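Local coordinates for protein 3-hydroxyacyl-thioester dehydratase X (Mycobacterium tuberculosis, PDB 4OOB) that catalyses the reversible hydration of trans-2-enoyl-CoA to (3R)-3-hydroxyacyl-CoA, with a preference for C8 to C12 acyl chains, at residues 148-158 / 222-232. Sequence-based numbering, arbitrary orientation.
Sequences PPPAAVLRITP and VLLPATAGLYV
The edge of the hotdog-fold sheet is formed here by strand 152-156, outermost within the chain, pairing antiparallel with strand 226-232. The axes approach to 4.6 Å at their closest, and I156/A226, L154/A228 and A152/L230 are hydrogen-bonded pairs; in the central one, L154 N reaches A228 O at 2.8 Å and A228 N returns to L154 O. At the start of strand 152-156, A151 and A152 both face L230, a classic beta bulge: L230 O takes a bond from A152 N (3.3 Å) and a weak one from A151 N.

Beyond the bulge, Y231 has CG anti to its carbonyl carbon (chi1 -60°); its CB points away from 148-158, but the ring end comes back to it. Its OH donates to P148 O at 2.6 Å, arriving 37° out of the carbonyl plane, with P148 O at the ring edge, near the ring plane. P150 CB lies 4.0 Å from the ring centroid, 20° off the normal, a CH-pi contact over one face.

R155, bent at chi2, carries its guanidinium alongside P225, with NH2 3.4 Å from P225 CB; NH1 makes a weak bond, edge-on, to T227 OG1. P225 itself follows a cis peptide bond. On the other side of the sheet I156 faces inward: CG2 meets L224 CD2 at 3.7 Å and CD1 touches V222 CG1. T157 then N-caps helix 158-167 through OG1 to K160 N. An exposed face carrying V153, R155 and T227, and a face bearing L154 and I156 packed on helix 193-199, give the antiparallel sheet against a helix expected of the hotdog fold.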
ATOM      1  N   PRO A 148     -24.384   1.580  -8.236  1.00 42.74           N
ATOM      2  CA  PRO A 148     -24.672   0.509  -9.226  1.00 40.98           C
ATOM      3  C   PRO A 148     -23.960  -0.786  -8.792  1.00 39.89           C
ATOM      4  O   PRO A 148     -23.243  -0.746  -7.803  1.00 40.73           O
ATOM      5  CB  PRO A 148     -24.105   1.068 -10.549  1.00 39.87           C
ATOM      6  CG  PRO A 148     -23.089   2.102 -10.138  1.00 40.10           C
ATOM      7  CD  PRO A 148     -23.413   2.582  -8.739  1.00 40.19           C
ATOM      8  N   PRO A 149     -24.155  -1.917  -9.511  1.00 36.13           N
ATOM      9  CA  PRO A 149     -23.516  -3.168  -9.120  1.00 32.46           C
ATOM     10  C   PRO A 149     -22.042  -3.210  -9.514  1.00 29.26           C
ATOM     11  O   PRO A 149     -21.687  -2.845 -10.634  1.00 28.93           O
ATOM     12  CB  PRO A 149     -24.308  -4.245  -9.897  1.00 32.13           C
ATOM     13  CG  PRO A 149     -25.452  -3.518 -10.521  1.00 35.03           C
ATOM     14  CD  PRO A 149     -24.963  -2.118 -10.728  1.00 36.30           C
ATOM     15  N   PRO A 150     -21.184  -3.682  -8.607  1.00 27.29           N
ATOM     16  CA  PRO A 150     -19.730  -3.710  -8.807  1.00 25.00           C
ATOM     17  C   PRO A 150     -19.234  -4.947  -9.516  1.00 24.11           C
ATOM     18  O   PRO A 150     -19.960  -5.930  -9.590  1.00 26.63           O
ATOM     19  CB  PRO A 150     -19.213  -3.711  -7.380  1.00 23.90           C
ATOM     20  CG  PRO A 150     -20.209  -4.538  -6.667  1.00 25.17           C
ATOM     21  CD  PRO A 150     -21.535  -4.080  -7.227  1.00 26.34           C
ATOM     22  N   ALA A 151     -18.008  -4.890 -10.031  1.00 21.77           N
ATOM     23  CA  ALA A 151     -17.340  -6.023 -10.652  1.00 20.58           C
ATOM     24  C   ALA A 151     -16.978  -7.104  -9.643  1.00 20.89           C
ATOM     25  O   ALA A 151     -16.927  -8.274  -9.974  1.00 20.84           O
ATOM     26  CB  ALA A 151     -16.057  -5.541 -11.329  1.00 20.40           C
ATOM     27  N   ALA A 152     -16.659  -6.696  -8.418  1.00 20.30           N
ATOM     28  CA  ALA A 152     -16.349  -7.640  -7.365  1.00 19.54           C
ATOM     29  C   ALA A 152     -16.583  -6.977  -6.035  1.00 18.66           C
ATOM     30  O   ALA A 152     -16.776  -5.751  -5.940  1.00 19.76           O
ATOM     31  CB  ALA A 152     -14.922  -8.113  -7.462  1.00 19.31           C
ATOM     32  N   VAL A 153     -16.649  -7.815  -5.028  1.00 17.81           N
ATOM     33  CA  VAL A 153     -16.869  -7.386  -3.665  1.00 17.11           C
ATOM     34  C   VAL A 153     -15.775  -7.937  -2.776  1.00 17.07           C
ATOM     35  O   VAL A 153     -15.573  -9.142  -2.682  1.00 16.56           O
ATOM     36  CB  VAL A 153     -18.210  -7.887  -3.151  1.00 16.76           C
ATOM     37  CG1 VAL A 153     -18.397  -7.476  -1.697  1.00 16.45           C
ATOM     38  CG2 VAL A 153     -19.344  -7.374  -4.041  1.00 17.07           C
ATOM     39  N   LEU A 154     -15.054  -7.030  -2.138  1.00 17.95           N
ATOM     40  CA  LEU A 154     -14.034  -7.390  -1.143  1.00 17.84           C
ATOM     41  C   LEU A 154     -14.685  -7.472   0.218  1.00 18.15           C
ATOM     42  O   LEU A 154     -15.389  -6.536   0.584  1.00 19.14           O
ATOM     43  CB  LEU A 154     -12.954  -6.302  -1.144  1.00 17.50           C
ATOM     44  CG  LEU A 154     -11.728  -6.660  -1.958  1.00 17.68           C
ATOM     45  CD1 LEU A 154     -12.044  -7.315  -3.271  1.00 17.62           C
ATOM     46  CD2 LEU A 154     -10.864  -5.456  -2.188  1.00 17.98           C
ATOM     47  N   ARG A 155     -14.477  -8.565   0.950  1.00 18.58           N
ATOM     48  CA  ARG A 155     -14.899  -8.665   2.356  1.00 19.19           C
ATOM     49  C   ARG A 155     -13.680  -8.847   3.245  1.00 17.80           C
ATOM     50  O   ARG A 155     -12.921  -9.782   3.092  1.00 16.65           O
ATOM     51  CB  ARG A 155     -15.861  -9.843   2.666  1.00 21.08           C
ATOM     52  CG  ARG A 155     -16.692  -9.485   3.945  1.00 22.67           C
ATOM     53  CD  ARG A 155     -16.747 -10.602   4.907  1.00 23.19           C
ATOM     54  NE  ARG A 155     -17.193 -10.368   6.296  1.00 25.37           N
ATOM     55  CZ  ARG A 155     -17.907  -9.349   6.811  1.00 27.15           C
ATOM     56  NH1 ARG A 155     -18.349  -8.298   6.136  1.00 27.52           N
ATOM     57  NH2 ARG A 155     -18.187  -9.388   8.097  1.00 28.27           N
ATOM     58  N   ILE A 156     -13.545  -7.980   4.227  1.00 17.92           N
ATOM     59  CA  ILE A 156     -12.286  -7.841   4.911  1.00 18.05           C
ATOM     60  C   ILE A 156     -12.562  -7.867   6.396  1.00 18.71           C
ATOM     61  O   ILE A 156     -13.220  -6.986   6.899  1.00 19.26           O
ATOM     62  CB  ILE A 156     -11.599  -6.539   4.511  1.00 17.27           C
ATOM     63  CG1 ILE A 156     -11.563  -6.410   3.006  1.00 16.45           C
ATOM     64  CG2 ILE A 156     -10.155  -6.486   5.047  1.00 17.54           C
ATOM     65  CD1 ILE A 156     -10.939  -5.099   2.603  1.00 16.32           C
ATOM     66  N   THR A 157     -12.062  -8.900   7.061  1.00 20.00           N
ATOM     67  CA  THR A 157     -12.255  -9.125   8.486  1.00 21.54           C
ATOM     68  C   THR A 157     -11.032  -8.648   9.312  1.00 20.58           C
ATOM     69  O   THR A 157      -9.892  -8.584   8.804  1.00 20.36           O
ATOM     70  CB  THR A 157     -12.433 -10.630   8.768  1.00 23.47           C
ATOM     71  OG1 THR A 157     -11.218 -11.314   8.433  1.00 25.08           O
ATOM     72  CG2 THR A 157     -13.538 -11.248   7.894  1.00 25.11           C
ATOM     73  N   PRO A 158     -11.257  -8.335  10.594  1.00 19.67           N
ATOM     74  CA  PRO A 158     -10.130  -8.161  11.495  1.00 19.41           C
ATOM     75  C   PRO A 158      -9.103  -9.296  11.357  1.00 18.83           C
ATOM     76  O   PRO A 158      -7.893  -9.046  11.322  1.00 18.41           O
ATOM     77  CB  PRO A 158     -10.800  -8.170  12.890  1.00 19.58           C
ATOM     78  CG  PRO A 158     -12.124  -7.496  12.607  1.00 19.95           C
ATOM     79  CD  PRO A 158     -12.542  -8.118  11.286  1.00 20.10           C
ATOM     80  N   VAL A 222     -10.743   1.987   5.793  1.00 17.48           N
ATOM     81  CA  VAL A 222     -11.526   0.803   5.599  1.00 18.04           C
ATOM     82  C   VAL A 222     -11.737   0.236   6.973  1.00 18.67           C
ATOM     83  O   VAL A 222     -10.805  -0.427   7.538  1.00 17.30           O
ATOM     84  CB  VAL A 222     -10.782  -0.141   4.666  1.00 18.98           C
ATOM     85  CG1 VAL A 222     -11.437  -1.527   4.624  1.00 19.21           C
ATOM     86  CG2 VAL A 222     -10.720   0.499   3.259  1.00 19.23           C
ATOM     87  N   LEU A 223     -12.895   0.596   7.570  1.00 18.54           N
ATOM     88  CA  LEU A 223     -13.233   0.165   8.930  1.00 19.26           C
ATOM     89  C   LEU A 223     -13.650  -1.251   8.882  1.00 19.15           C
ATOM     90  O   LEU A 223     -14.357  -1.619   7.985  1.00 19.42           O
ATOM     91  CB  LEU A 223     -14.372   0.952   9.532  1.00 21.55           C
ATOM     92  CG  LEU A 223     -14.164   2.455   9.680  1.00 22.83           C
ATOM     93  CD1 LEU A 223     -15.500   3.002  10.237  1.00 23.36           C
ATOM     94  CD2 LEU A 223     -12.976   2.764  10.578  1.00 22.17           C
ATOM     95  N   LEU A 224     -13.177  -2.065   9.823  1.00 19.16           N
ATOM     96  CA  LEU A 224     -13.361  -3.529   9.732  1.00 19.20           C
ATOM     97  C   LEU A 224     -14.448  -3.955  10.745  1.00 19.45           C
ATOM     98  O   LEU A 224     -14.602  -3.298  11.772  1.00 20.18           O
ATOM     99  CB  LEU A 224     -12.040  -4.259  10.008  1.00 18.46           C
ATOM    100  CG  LEU A 224     -10.758  -3.826   9.276  1.00 17.16           C
ATOM    101  CD1 LEU A 224      -9.566  -4.611   9.794  1.00 16.61           C
ATOM    102  CD2 LEU A 224     -10.879  -4.069   7.767  1.00 18.37           C
ATOM    103  N   PRO A 225     -15.222  -5.013  10.437  1.00 19.82           N
ATOM    104  CA  PRO A 225     -15.267  -5.728   9.138  1.00 20.00           C
ATOM    105  C   PRO A 225     -15.810  -4.826   8.010  1.00 20.24           C
ATOM    106  O   PRO A 225     -16.659  -3.983   8.240  1.00 20.61           O
ATOM    107  CB  PRO A 225     -16.277  -6.867   9.398  1.00 21.20           C
ATOM    108  CG  PRO A 225     -17.127  -6.360  10.553  1.00 20.77           C
ATOM    109  CD  PRO A 225     -16.138  -5.629  11.417  1.00 20.16           C
ATOM    110  N   ALA A 226     -15.308  -5.004   6.807  1.00 20.60           N
ATOM    111  CA  ALA A 226     -15.696  -4.174   5.681  1.00 20.14           C
ATOM    112  C   ALA A 226     -16.225  -5.059   4.563  1.00 20.27           C
ATOM    113  O   ALA A 226     -15.617  -6.088   4.194  1.00 18.21           O
ATOM    114  CB  ALA A 226     -14.507  -3.389   5.178  1.00 19.98           C
ATOM    115  N   THR A 227     -17.333  -4.605   3.992  1.00 20.45           N
ATOM    116  CA  THR A 227     -17.791  -5.150   2.740  1.00 20.54           C
ATOM    117  C   THR A 227     -17.692  -4.032   1.734  1.00 21.78           C
ATOM    118  O   THR A 227     -18.360  -3.024   1.896  1.00 24.40           O
ATOM    119  CB  THR A 227     -19.225  -5.626   2.870  1.00 20.00           C
ATOM    120  OG1 THR A 227     -19.245  -6.680   3.835  1.00 21.20           O
ATOM    121  CG2 THR A 227     -19.696  -6.157   1.604  1.00 19.70           C
ATOM    122  N   ALA A 228     -16.896  -4.196   0.682  1.00 21.32           N
ATOM    123  CA  ALA A 228     -16.624  -3.068  -0.189  1.00 19.98           C
ATOM    124  C   ALA A 228     -16.685  -3.442  -1.683  1.00 19.72           C
ATOM    125  O   ALA A 228     -16.123  -4.466  -2.128  1.00 19.24           O
ATOM    126  CB  ALA A 228     -15.306  -2.470   0.176  1.00 19.68           C
ATOM    127  N   GLY A 229     -17.381  -2.593  -2.443  1.00 18.84           N
ATOM    128  CA  GLY A 229     -17.677  -2.856  -3.861  1.00 19.56           C
ATOM    129  C   GLY A 229     -16.513  -2.351  -4.672  1.00 19.89           C
ATOM    130  O   GLY A 229     -16.054  -1.218  -4.447  1.00 19.76           O
ATOM    131  N   LEU A 230     -16.012  -3.194  -5.582  1.00 19.62           N
ATOM    132  CA  LEU A 230     -14.903  -2.805  -6.462  1.00 19.18           C
ATOM    133  C   LEU A 230     -15.388  -2.609  -7.916  1.00 19.69           C
ATOM    134  O   LEU A 230     -15.964  -3.501  -8.521  1.00 20.60           O
ATOM    135  CB  LEU A 230     -13.748  -3.824  -6.423  1.00 18.42           C
ATOM    136  CG  LEU A 230     -12.639  -3.559  -7.470  1.00 17.78           C
ATOM    137  CD1 LEU A 230     -11.819  -2.350  -7.092  1.00 17.61           C
ATOM    138  CD2 LEU A 230     -11.740  -4.770  -7.641  1.00 18.28           C
ATOM    139  N   TYR A 231     -15.100  -1.434  -8.453  1.00 19.93           N
ATOM    140  CA  TYR A 231     -15.377  -1.065  -9.837  1.00 19.76           C
ATOM    141  C   TYR A 231     -14.093  -1.000 -10.670  1.00 19.89           C
ATOM    142  O   TYR A 231     -13.071  -0.398 -10.273  1.00 18.66           O
ATOM    143  CB  TYR A 231     -16.058   0.285  -9.869  1.00 19.56           C
ATOM    144  CG  TYR A 231     -17.344   0.222  -9.101  1.00 21.29           C
ATOM    145  CD1 TYR A 231     -18.541  -0.050  -9.747  1.00 22.49           C
ATOM    146  CD2 TYR A 231     -17.360   0.380  -7.734  1.00 21.59           C
ATOM    147  CE1 TYR A 231     -19.710  -0.141  -9.047  1.00 23.37           C
ATOM    148  CE2 TYR A 231     -18.534   0.310  -7.021  1.00 22.94           C
ATOM    149  CZ  TYR A 231     -19.692   0.041  -7.695  1.00 24.25           C
ATOM    150  OH  TYR A 231     -20.846  -0.023  -7.007  1.00 26.85           O
ATOM    151  N   VAL A 232     -14.174  -1.620 -11.825  1.00 21.13           N
ATOM    152  CA  VAL A 232     -13.064  -1.764 -12.748  1.00 24.31           C
ATOM    153  C   VAL A 232     -13.519  -1.425 -14.178  1.00 25.40           C
ATOM    154  O   VAL A 232     -14.424  -2.041 -14.698  1.00 22.91           O
ATOM    155  CB  VAL A 232     -12.542  -3.204 -12.754  1.00 24.62           C
ATOM    156  CG1 VAL A 232     -11.345  -3.326 -13.681  1.00 25.18           C
ATOM    157  CG2 VAL A 232     -12.150  -3.618 -11.340  1.00 25.98           C
TER